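Local coordinates for sporozoite-specific SAG protein (Toxoplasma gondii, PDB 2WNK) that serves as a SAG2-related surface antigen of the parasite's sporozoite stage and is built from two SRS domains, at residues Glu33-Ala38 with Ala66-Ala71; Thr45-Thr50 with Lys60-Ser65. All blocks are in the same frame, centred on the assembly; numbering follows the deposited sequence.

Contact 1 of 2, residues Glu33-Ala38 with Ala66-Ala71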
loop_
_atom_site.group_PDB
_atom_site.type_symbol
_atom_site.label_atom_id
_atom_site.label_comp_id
_atom_site.label_asym_id
_atom_site.label_seq_id
_atom_site.Cartn_x
_atom_site.Cartn_y
_atom_site.Cartn_z
ATOM N N GLU A 33 27.383 -4.482 9.558
ATOM C CA GLU A 33 26.769 -3.493 10.478
ATOM C C GLU A 33 25.990 -2.449 9.700
ATOM O O GLU A 33 24.926 -2.017 10.144
ATOM C CB GLU A 33 27.851 -2.943 11.424
ATOM C CG GLU A 33 27.458 -1.730 12.167
ATOM C CD GLU A 33 28.663 -0.905 12.454
ATOM O OE1 GLU A 33 29.263 -0.423 11.474
ATOM O OE2 GLU A 33 29.008 -0.759 13.661
ATOM N N GLU A 34 26.570 -1.860 8.655
ATOM C CA GLU A 34 26.869 -0.431 8.595
ATOM C C GLU A 34 26.033 -0.241 7.293
ATOM O O GLU A 34 26.295 -0.921 6.277
ATOM C CB GLU A 34 28.299 -0.019 8.268
ATOM C CG GLU A 34 28.314 1.472 7.826
ATOM C CD GLU A 34 29.692 2.017 7.529
ATOM O OE1 GLU A 34 30.447 2.202 8.493
ATOM O OE2 GLU A 34 30.009 2.237 6.343
ATOM N N ILE A 35 25.001 0.604 7.300
ATOM C CA ILE A 35 24.216 0.820 6.064
ATOM C C ILE A 35 24.888 1.825 5.120
ATOM O O ILE A 35 25.592 2.763 5.562
ATOM C CB ILE A 35 22.762 1.315 6.361
ATOM C CG1 ILE A 35 21.856 1.173 5.118
ATOM C CG2 ILE A 35 22.793 2.739 6.807
ATOM C CD1 ILE A 35 20.356 1.561 5.406
ATOM N N LYS A 36 24.673 1.619 3.821
ATOM C CA LYS A 36 25.096 2.554 2.782
ATOM C C LYS A 36 23.879 2.906 1.955
ATOM O O LYS A 36 23.108 2.017 1.620
ATOM C CB LYS A 36 26.107 1.892 1.857
ATOM C CG LYS A 36 26.568 2.845 0.768
ATOM C CD LYS A 36 28.006 2.611 0.459
ATOM C CE LYS A 36 28.665 3.894 -0.047
ATOM N NZ LYS A 36 28.406 3.985 -1.495
ATOM N N PRO A 37 23.660 4.197 1.655
ATOM C CA PRO A 37 24.479 5.368 1.991
ATOM C C PRO A 37 24.571 5.562 3.495
ATOM O O PRO A 37 23.646 5.191 4.237
ATOM C CB PRO A 37 23.673 6.547 1.414
ATOM C CG PRO A 37 22.754 5.928 0.385
ATOM C CD PRO A 37 22.402 4.587 0.982
ATOM N N ALA A 38 25.665 6.192 3.919
ATOM C CA ALA A 38 25.887 6.508 5.336
ATOM C C ALA A 38 24.632 7.101 5.973
ATOM O O ALA A 38 24.029 8.036 5.424
ATOM C CB ALA A 38 27.086 7.474 5.472
ATOM N N ALA A 66 8.567 10.339 2.759
ATOM C CA ALA A 66 9.032 9.084 3.307
ATOM C C ALA A 66 10.098 9.420 4.339
ATOM O O ALA A 66 10.616 10.536 4.360
ATOM C CB ALA A 66 9.617 8.237 2.217
ATOM N N SER A 67 10.407 8.460 5.196
ATOM C CA SER A 67 11.491 8.631 6.135
ATOM C C SER A 67 12.126 7.290 6.452
ATOM O O SER A 67 11.447 6.274 6.398
ATOM C CB SER A 67 10.942 9.254 7.424
ATOM O OG SER A 67 9.953 8.409 7.977
ATOM N N LEU A 68 13.422 7.311 6.789
ATOM C CA LEU A 68 14.148 6.144 7.255
ATOM C C LEU A 68 14.631 6.428 8.675
ATOM O O LEU A 68 15.284 7.455 8.907
ATOM C CB LEU A 68 15.400 5.904 6.393
ATOM C CG LEU A 68 16.183 4.600 6.548
ATOM C CD1 LEU A 68 15.405 3.343 6.069
ATOM C CD2 LEU A 68 17.485 4.750 5.773
ATOM N N ALA A 69 14.339 5.505 9.589
ATOM C CA ALA A 69 14.857 5.553 10.972
ATOM C C ALA A 69 15.863 4.435 11.182
ATOM O O ALA A 69 15.822 3.418 10.497
ATOM C CB ALA A 69 13.723 5.432 11.979
ATOM N N GLN A 70 16.770 4.639 12.137
ATOM C CA GLN A 70 17.803 3.668 12.464
ATOM C C GLN A 70 17.785 3.429 13.959
ATOM O O GLN A 70 17.608 4.368 14.729
ATOM C CB GLN A 70 19.171 4.233 12.100
ATOM C CG GLN A 70 20.327 3.297 12.409
ATOM C CD GLN A 70 21.707 3.949 12.202
ATOM O OE1 GLN A 70 22.173 4.720 13.040
ATOM N NE2 GLN A 70 22.367 3.613 11.109
ATOM N N ALA A 71 17.979 2.178 14.370
ATOM C CA ALA A 71 18.149 1.863 15.782
ATOM C C ALA A 71 19.077 0.654 15.974
ATOM O O ALA A 71 19.220 -0.155 15.073
ATOM C CB ALA A 71 16.809 1.614 16.403
#

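Contact 2 of 2, residues Thr45-Thr50 with Lys60-Ser65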
loop_
_atom_site.group_PDB
_atom_site.type_symbol
_atom_site.label_atom_id
_atom_site.label_comp_id
_atom_site.label_asym_id
_atom_site.label_seq_id
_atom_site.Cartn_x
_atom_site.Cartn_y
_atom_site.Cartn_z
ATOM N N THR A 45 18.558 12.241 4.688
ATOM C CA THR A 45 18.705 10.803 4.410
ATOM C C THR A 45 18.957 10.568 2.940
ATOM O O THR A 45 18.300 11.198 2.114
ATOM C CB THR A 45 17.412 10.051 4.756
ATOM O OG1 THR A 45 17.138 10.243 6.152
ATOM C CG2 THR A 45 17.553 8.556 4.494
ATOM N N LYS A 46 19.886 9.659 2.626
ATOM C CA LYS A 46 20.149 9.300 1.238
ATOM C C LYS A 46 19.798 7.836 0.971
ATOM O O LYS A 46 19.754 7.012 1.909
ATOM C CB LYS A 46 21.613 9.568 0.883
ATOM C CG LYS A 46 22.015 11.027 1.081
ATOM C CD LYS A 46 23.320 11.340 0.351
ATOM C CE LYS A 46 23.086 11.461 -1.156
ATOM N NZ LYS A 46 24.349 11.657 -1.945
ATOM N N VAL A 47 19.546 7.507 -0.293
ATOM C CA VAL A 47 19.274 6.119 -0.686
ATOM C C VAL A 47 20.143 5.831 -1.892
ATOM O O VAL A 47 20.530 6.754 -2.608
ATOM C CB VAL A 47 17.828 5.903 -1.105
ATOM C CG1 VAL A 47 16.883 6.271 0.090
ATOM C CG2 VAL A 47 17.502 6.744 -2.381
ATOM N N CYS A 48 20.413 4.554 -2.161
ATOM C CA CYS A 48 21.043 4.199 -3.459
ATOM C C CYS A 48 19.966 4.029 -4.524
ATOM O O CYS A 48 18.813 3.706 -4.216
ATOM C CB CYS A 48 21.903 2.960 -3.328
ATOM S SG CYS A 48 23.231 3.304 -2.199
ATOM N N THR A 49 20.338 4.289 -5.777
ATOM C CA THR A 49 19.397 4.162 -6.862
ATOM C C THR A 49 19.825 3.074 -7.842
ATOM O O THR A 49 19.195 2.866 -8.871
ATOM C CB THR A 49 19.209 5.520 -7.595
ATOM O OG1 THR A 49 20.520 5.995 -7.988
ATOM C CG2 THR A 49 18.488 6.504 -6.641
ATOM N N THR A 50 20.907 2.383 -7.493
ATOM C CA THR A 50 21.310 1.137 -8.123
ATOM C C THR A 50 21.697 0.152 -7.010
ATOM O O THR A 50 22.027 0.554 -5.877
ATOM C CB THR A 50 22.525 1.303 -9.015
ATOM O OG1 THR A 50 23.549 1.909 -8.227
ATOM C CG2 THR A 50 22.178 2.163 -10.266
ATOM N N LYS A 60 14.196 12.461 -0.171
ATOM C CA LYS A 60 13.012 13.280 -0.509
ATOM C C LYS A 60 12.872 13.612 -1.987
ATOM O O LYS A 60 11.799 14.061 -2.428
ATOM C CB LYS A 60 12.947 14.576 0.284
ATOM C CG LYS A 60 14.276 15.190 0.606
ATOM C CD LYS A 60 14.779 14.516 1.882
ATOM C CE LYS A 60 13.655 13.732 2.629
ATOM N NZ LYS A 60 14.141 12.662 3.583
ATOM N N ASP A 61 13.961 13.426 -2.722
ATOM C CA ASP A 61 14.006 13.639 -4.173
ATOM C C ASP A 61 13.629 12.390 -4.955
ATOM O O ASP A 61 13.522 12.435 -6.203
ATOM C CB ASP A 61 15.415 14.045 -4.580
ATOM C CG ASP A 61 15.758 15.429 -4.134
ATOM O OD1 ASP A 61 14.819 16.247 -4.006
ATOM O OD2 ASP A 61 16.958 15.701 -3.927
ATOM N N VAL A 62 13.504 11.263 -4.254
ATOM C CA VAL A 62 13.022 10.023 -4.890
ATOM C C VAL A 62 11.657 9.600 -4.379
ATOM O O VAL A 62 10.786 9.180 -5.139
ATOM C CB VAL A 62 14.031 8.881 -4.710
ATOM C CG1 VAL A 62 13.521 7.623 -5.366
ATOM C CG2 VAL A 62 15.320 9.284 -5.331
ATOM N N LEU A 63 11.464 9.727 -3.070
ATOM C CA LEU A 63 10.169 9.510 -2.450
ATOM C C LEU A 63 9.882 10.739 -1.592
ATOM O O LEU A 63 10.491 10.930 -0.537
ATOM C CB LEU A 63 10.196 8.243 -1.584
ATOM C CG LEU A 63 10.422 6.916 -2.308
ATOM C CD1 LEU A 63 10.654 5.825 -1.259
ATOM C CD2 LEU A 63 9.230 6.564 -3.191
ATOM N N LYS A 64 8.958 11.566 -2.060
ATOM C CA LYS A 64 8.748 12.904 -1.513
ATOM C C LYS A 64 8.216 12.942 -0.078
ATOM O O LYS A 64 8.411 13.943 0.620
ATOM C CB LYS A 64 7.797 13.696 -2.413
ATOM C CG LYS A 64 8.192 13.780 -3.876
ATOM C CD LYS A 64 9.338 14.761 -4.108
ATOM C CE LYS A 64 9.399 15.191 -5.580
ATOM N NZ LYS A 64 9.350 14.034 -6.541
ATOM N N SER A 65 7.508 11.902 0.350
ATOM C CA SER A 65 7.012 11.866 1.723
ATOM C C SER A 65 7.318 10.511 2.360
ATOM O O SER A 65 6.472 9.641 2.445
ATOM C CB SER A 65 5.512 12.217 1.813
ATOM O OG SER A 65 4.773 11.641 0.757
#

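Contact 1 of 2, residues Glu33-Ala38 with Ala66-Ala71
Ile-35 meets Leu-68 and Gln-70 in a sparse side-chain contact across the interior of the first SRS domain, where edge strands of two sheets face one another. Strand 34-36 borders the four-stranded sheet and strand 66-72 borders the three-stranded one, a worked case of how a beta sandwich is closed along its margin. The backbones stand well apart, with 9.5 Å between the CA atoms of Ile-35 and Gln-70, and side chains alone span the gap. Ile-35 does so with both branches. Its longer arm is fully extended, CG1 anti to the backbone N (chi1 -165°) and CD1 continuing outward, which carries the CD1 methyl to 4.3 Å from CD2 of Leu-68. The shorter branch serves the other neighbour: CG2 of Ile-35 lies 4.4 Å from NE2 of Gln-70, a loose van der Waals approach of a methyl to an amide nitrogen. Gln-70 gets there by holding its aliphatic chain straight, with CG opposite the backbone N at chi1 180°.

Leu-68 and Gln-70 point toward strand 34-36. The backbones of Ser-67, Ala-69 and Ala-71 bond to Thr-85, Thr-83 and Asp-81 of strand 80-86. On the other sheet Glu-34 points away from strand 66-72, and together with Glu-33 it faces Gln-101 in a classic beta bulge. Phe-98 touches both Ile-35 and Leu-68, and Phe-82 touches both Ile-35 and Gln-70, so aromatic rings from two further strands complete the packing.

One contact is thus methyl to methyl and buried, and the other sets a methyl beside the amide of a partly exposed Gln-70. With only 82 Å² buried in all, this is consistent with modest cohesion by dispersion and exclusion of water rather than by directed bonds between these two strands.

Contact 2 of 2, residues Thr45-Thr50 with Lys60-Ser65
Val-62 supplies the apolar half of this contact, reaching from the loop after strand 56-58 towards two side chains on the run that contains strand 46-48. One methyl does the work: CG2 of Val-62 lies 4.5 Å from CG2 of Val-47 and 4.4 Å from CG2 of Thr-49. Those two methyls sit on residues two apart in the chain, and the valine completes a small three-methyl cluster with them. Thr-49 thereby turns its carbon branch to the loop, while its hydroxyl makes a weak hydrogen bond to Asn-55 O.

The polar half is indirect. Several torsions curl Lys-60, among them a nearly eclipsed chi3 of -15°, and NZ ends 4.3 Å from CB of Thr-45 without bonding to it. OG1 of Thr-45 hydrogen-bonds to Glu-40 O; Gly-42 O also lies within bonding distance, so the single hydroxyl proton must be divided between the two carbonyls. Lys-60 NZ hydrogen-bonds to that same Gly-42 O.

Strand 56-58, which comes between the two segments in sequence, pairs antiparallel with strand 46-48, and Ala-57 touches both Thr-49 and Val-62. Val-96 of strand 94-101 packs against Val-47 and Val-62 alike.

In the fold
Both contacts belong to the first SRS domain, with centres about 12 Å apart on the same side of the chain's centre. Along the chain they are nested: 33-38, 45-50, 60-65, then 66-71, so contact 2 forms within the span that contact 1 brackets. They also touch directly. Pro-37, preceded by a cis peptide bond, packs with CD 3.5 Å from SG of Cys-48, whose disulfide to Cys-53 ties the neighbouring turn, and CB of Leu-68 lies 3.9 Å from CG2 of Thr-45. Strand 94-101 backs both contacts, joining the sandwich margin and the small two-stranded sheet in one continuous packed region.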